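Local coordinates for lectin CEL-I, N-acetyl-D-galactosamine-specific C-type (Cucumaria echinata, PDB 1WMZ), which binds N-acetyl-D-galactosamine as a calcium-dependent C-type lectin of the sea cucumber Cucumaria echinata, at residues L71-Y76 / G112-T117. Residues are numbered along the deposited sequence; the frame is centred on the assembly and turned at random.
Sequences LWIGLY and GQFRHT. With NGA (2-acetamido-2-deoxy-beta-D-galactopyranose), chain E.
Phe114 N donates a 2.8 Å hydrogen bond to Leu71 O, and from the same strand Gln113 CA adds a bent C-H...O contact at 3.1 Å. Leu71 N returns a bond to Phe114 O, closing a hydrogen-bonded antiparallel pair; Trp72 and Gln113 follow as the non-hydrogen-bonded pair. Ile73 N reaches Gly112 O at 3.1 Å, almost straight at the hydrogen (177°) but from above the carbonyl plane. Gly112 O also lies in the plane of the Trp72 indole, at its edge, 3.3 Å from CE3. Past the corner at Gly74, Gly112 N donates to Leu75 O at 2.8 Å, so strand 109-114 bridges both sides of the bend.

Gln113 NE2 sits over one Trp72 face, 3.4 Å from CZ3, with ring and amide planes 36° apart. Gln113 CG lies between its backbone N and carbonyl carbon (chi1 60°), and the chain, extended beyond CG, carries the amide out to the indole. Asn123 and Asn125 both donate to Gln113 OE1, which fixes the amide rotation and leaves NE2 turned to the ring. On the other sheet face, Ile73 CG2 packs 3.6 Å from Phe114 CE2, beside Leu71 and helix 51-64.

Arg115 uses NE (2.8 Å) and NH2 to grip acetamide O7 of the sugar, consistent with selection for the N-acetyl group. Trp72-Leu75 is the WIGL motif of the C-type lectin fold, paired with the strand leading into the sugar site.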
ATOM      1  N   LEU A  71     -19.865 -14.089   7.347  1.00 19.70           N
ATOM      2  CA  LEU A  71     -18.786 -13.360   6.686  1.00 18.74           C
ATOM      3  C   LEU A  71     -17.618 -14.298   6.447  1.00 17.91           C
ATOM      4  O   LEU A  71     -17.058 -14.790   7.426  1.00 18.29           O
ATOM      5  CB  LEU A  71     -18.303 -12.245   7.604  1.00 17.84           C
ATOM      6  CG  LEU A  71     -17.089 -11.455   7.037  1.00 17.51           C
ATOM      7  CD1 LEU A  71     -17.593 -10.485   5.937  1.00 17.48           C
ATOM      8  CD2 LEU A  71     -16.366 -10.749   8.104  1.00 16.62           C
ATOM      9  N   TRP A  72     -17.274 -14.555   5.189  1.00 18.06           N
ATOM     10  CA  TRP A  72     -16.188 -15.472   4.848  1.00 17.44           C
ATOM     11  C   TRP A  72     -14.876 -14.915   5.394  1.00 17.90           C
ATOM     12  O   TRP A  72     -14.638 -13.713   5.365  1.00 17.60           O
ATOM     13  CB  TRP A  72     -16.033 -15.666   3.348  1.00 17.60           C
ATOM     14  CG  TRP A  72     -17.113 -16.453   2.638  1.00 18.99           C
ATOM     15  CD1 TRP A  72     -17.870 -16.035   1.561  1.00 20.00           C
ATOM     16  CD2 TRP A  72     -17.589 -17.768   2.966  1.00 19.51           C
ATOM     17  NE1 TRP A  72     -18.764 -17.014   1.199  1.00 19.43           N
ATOM     18  CE2 TRP A  72     -18.612 -18.090   2.038  1.00 18.45           C
ATOM     19  CE3 TRP A  72     -17.241 -18.719   3.931  1.00 19.17           C
ATOM     20  CZ2 TRP A  72     -19.280 -19.307   2.068  1.00 21.26           C
ATOM     21  CZ3 TRP A  72     -17.889 -19.887   3.960  1.00 18.55           C
ATOM     22  CH2 TRP A  72     -18.891 -20.206   3.021  1.00 19.87           C
ATOM     23  N   ILE A  73     -14.019 -15.807   5.893  1.00 17.78           N
ATOM     24  CA  ILE A  73     -12.662 -15.436   6.261  1.00 17.22           C
ATOM     25  C   ILE A  73     -11.757 -16.433   5.564  1.00 16.14           C
ATOM     26  O   ILE A  73     -12.224 -17.433   5.053  1.00 16.32           O
ATOM     27  CB  ILE A  73     -12.457 -15.432   7.822  1.00 16.76           C
ATOM     28  CG1 ILE A  73     -12.694 -16.836   8.460  1.00 16.97           C
ATOM     29  CG2 ILE A  73     -13.387 -14.387   8.494  1.00 19.07           C
ATOM     30  CD1 ILE A  73     -12.432 -16.843   9.914  1.00 17.30           C
ATOM     31  N   GLY A  74     -10.450 -16.186   5.560  1.00 15.66           N
ATOM     32  CA  GLY A  74      -9.534 -17.018   4.784  1.00 16.67           C
ATOM     33  C   GLY A  74      -9.109 -18.353   5.390  1.00 17.21           C
ATOM     34  O   GLY A  74      -8.068 -18.894   5.041  1.00 17.51           O
ATOM     35  N   LEU A  75      -9.907 -18.911   6.293  1.00 18.29           N
ATOM     36  CA  LEU A  75      -9.533 -20.164   6.971  1.00 17.27           C
ATOM     37  C   LEU A  75     -10.183 -21.332   6.244  1.00 17.87           C
ATOM     38  O   LEU A  75     -11.364 -21.270   5.932  1.00 16.99           O
ATOM     39  CB  LEU A  75     -10.017 -20.144   8.411  1.00 16.63           C
ATOM     40  CG  LEU A  75      -9.457 -21.228   9.340  1.00 17.64           C
ATOM     41  CD1 LEU A  75      -8.037 -20.910   9.676  1.00 18.36           C
ATOM     42  CD2 LEU A  75     -10.296 -21.327  10.631  1.00 18.77           C
ATOM     43  N   TYR A  76      -9.433 -22.405   5.991  1.00 17.32           N
ATOM     44  CA  TYR A  76      -9.999 -23.556   5.279  1.00 18.47           C
ATOM     45  C   TYR A  76      -9.229 -24.837   5.510  1.00 19.29           C
ATOM     46  O   TYR A  76      -8.065 -24.800   5.895  1.00 19.47           O
ATOM     47  CB  TYR A  76     -10.165 -23.291   3.778  1.00 17.87           C
ATOM     48  CG  TYR A  76      -8.913 -23.266   2.927  1.00 19.74           C
ATOM     49  CD1 TYR A  76      -7.754 -22.657   3.348  1.00 20.98           C
ATOM     50  CD2 TYR A  76      -8.936 -23.840   1.654  1.00 22.57           C
ATOM     51  CE1 TYR A  76      -6.628 -22.644   2.532  1.00 19.40           C
ATOM     52  CE2 TYR A  76      -7.839 -23.832   0.843  1.00 25.90           C
ATOM     53  CZ  TYR A  76      -6.688 -23.229   1.275  1.00 24.71           C
ATOM     54  OH  TYR A  76      -5.600 -23.220   0.434  1.00 26.72           O
ATOM     55  N   GLY A 112     -14.099 -21.372   6.378  1.00 18.04           N
ATOM     56  CA  GLY A 112     -14.326 -20.635   7.587  1.00 17.53           C
ATOM     57  C   GLY A 112     -15.100 -19.347   7.390  1.00 17.17           C
ATOM     58  O   GLY A 112     -15.000 -18.716   6.369  1.00 17.49           O
ATOM     59  N   GLN A 113     -15.836 -18.948   8.407  1.00 19.06           N
ATOM     60  CA  GLN A 113     -16.677 -17.749   8.362  1.00 18.28           C
ATOM     61  C   GLN A 113     -17.071 -17.328   9.779  1.00 18.78           C
ATOM     62  O   GLN A 113     -17.204 -18.178  10.680  1.00 18.67           O
ATOM     63  CB  GLN A 113     -17.928 -18.019   7.514  1.00 18.69           C
ATOM     64  CG  GLN A 113     -18.807 -19.191   8.091  1.00 19.41           C
ATOM     65  CD  GLN A 113     -20.171 -19.465   7.379  1.00 18.12           C
ATOM     66  OE1 GLN A 113     -21.052 -20.115   7.985  1.00 19.29           O
ATOM     67  NE2 GLN A 113     -20.323 -19.042   6.136  1.00 17.23           N
ATOM     68  N   PHE A 114     -17.262 -16.030   9.981  1.00 18.13           N
ATOM     69  CA  PHE A 114     -17.817 -15.474  11.198  1.00 18.60           C
ATOM     70  C   PHE A 114     -19.343 -15.646  11.118  1.00 19.80           C
ATOM     71  O   PHE A 114     -19.939 -15.341  10.080  1.00 18.67           O
ATOM     72  CB  PHE A 114     -17.644 -13.950  11.256  1.00 18.98           C
ATOM     73  CG  PHE A 114     -16.263 -13.443  11.630  1.00 18.88           C
ATOM     74  CD1 PHE A 114     -16.106 -12.077  11.908  1.00 20.08           C
ATOM     75  CD2 PHE A 114     -15.147 -14.266  11.674  1.00 18.43           C
ATOM     76  CE1 PHE A 114     -14.857 -11.544  12.248  1.00 19.67           C
ATOM     77  CE2 PHE A 114     -13.905 -13.737  12.000  1.00 20.94           C
ATOM     78  CZ  PHE A 114     -13.760 -12.381  12.291  1.00 20.29           C
ATOM     79  N   ARG A 115     -19.946 -16.073  12.219  1.00 21.00           N
ATOM     80  CA  ARG A 115     -21.354 -15.795  12.486  1.00 22.58           C
ATOM     81  C   ARG A 115     -21.605 -14.320  12.798  1.00 23.89           C
ATOM     82  O   ARG A 115     -20.690 -13.591  13.204  1.00 22.96           O
ATOM     83  CB  ARG A 115     -21.831 -16.629  13.666  1.00 22.17           C
ATOM     84  CG  ARG A 115     -21.924 -18.062  13.386  1.00 22.09           C
ATOM     85  CD  ARG A 115     -22.308 -18.850  14.594  1.00 23.44           C
ATOM     86  NE  ARG A 115     -22.575 -20.247  14.265  1.00 22.94           N
ATOM     87  CZ  ARG A 115     -22.781 -21.181  15.185  1.00 23.17           C
ATOM     88  NH1 ARG A 115     -22.751 -20.870  16.481  1.00 22.61           N
ATOM     89  NH2 ARG A 115     -22.969 -22.431  14.813  1.00 23.97           N
ATOM     90  N   HIS A 116     -22.864 -13.881  12.667  1.00 24.95           N
ATOM     91  CA  HIS A 116     -23.203 -12.520  13.078  1.00 26.99           C
ATOM     92  C   HIS A 116     -23.425 -12.361  14.589  1.00 27.75           C
ATOM     93  O   HIS A 116     -23.624 -11.263  15.055  1.00 28.37           O
ATOM     94  CB  HIS A 116     -24.428 -12.003  12.300  1.00 27.73           C
ATOM     95  CG  HIS A 116     -25.735 -12.565  12.777  1.00 30.04           C
ATOM     96  ND1 HIS A 116     -26.274 -13.729  12.272  1.00 31.94           N
ATOM     97  CD2 HIS A 116     -26.617 -12.106  13.698  1.00 34.50           C
ATOM     98  CE1 HIS A 116     -27.433 -13.969  12.869  1.00 33.58           C
ATOM     99  NE2 HIS A 116     -27.659 -13.006  13.747  1.00 34.15           N
ATOM    100  N   THR A 117     -23.397 -13.459  15.343  1.00 28.49           N
ATOM    101  CA  THR A 117     -23.565 -13.472  16.798  1.00 28.94           C
ATOM    102  C   THR A 117     -22.295 -13.846  17.534  1.00 29.62           C
ATOM    103  O   THR A 117     -21.320 -14.336  16.937  1.00 29.39           O
ATOM    104  CB  THR A 117     -24.596 -14.541  17.183  1.00 29.26           C
ATOM    105  OG1 THR A 117     -24.181 -15.808  16.645  1.00 29.07           O
ATOM    106  CG2 THR A 117     -25.960 -14.247  16.574  1.00 29.17           C
TER
HETATM  107  C1  NGA E 501     -24.940 -24.550  12.101  1.00 20.65           C
HETATM  108  C2  NGA E 501     -23.845 -24.256  11.036  1.00 18.46           C
HETATM  109  C3  NGA E 501     -23.438 -25.332  10.072  1.00 17.88           C
HETATM  110  C4  NGA E 501     -23.608 -26.721  10.599  1.00 18.65           C
HETATM  111  C5  NGA E 501     -24.710 -26.972  11.598  1.00 19.99           C
HETATM  112  C6  NGA E 501     -24.647 -28.349  12.290  1.00 19.04           C
HETATM  113  C7  NGA E 501     -23.611 -21.843  10.850  1.00 19.41           C
HETATM  114  C8  NGA E 501     -23.922 -20.645   9.995  1.00 21.46           C
HETATM  115  N2  NGA E 501     -24.054 -23.007  10.359  1.00 18.84           N
HETATM  116  O1  NGA E 501     -24.938 -23.685  13.244  1.00 24.65           O
HETATM  117  O3  NGA E 501     -22.170 -25.181   9.402  1.00 19.22           O
HETATM  118  O4  NGA E 501     -22.451 -26.886  11.428  1.00 18.67           O
HETATM  119  O5  NGA E 501     -25.052 -25.930  12.498  1.00 19.86           O
HETATM  120  O6  NGA E 501     -25.950 -28.504  12.870  1.00 21.42           O
HETATM  121  O7  NGA E 501     -22.988 -21.758  11.892  1.00 22.28           O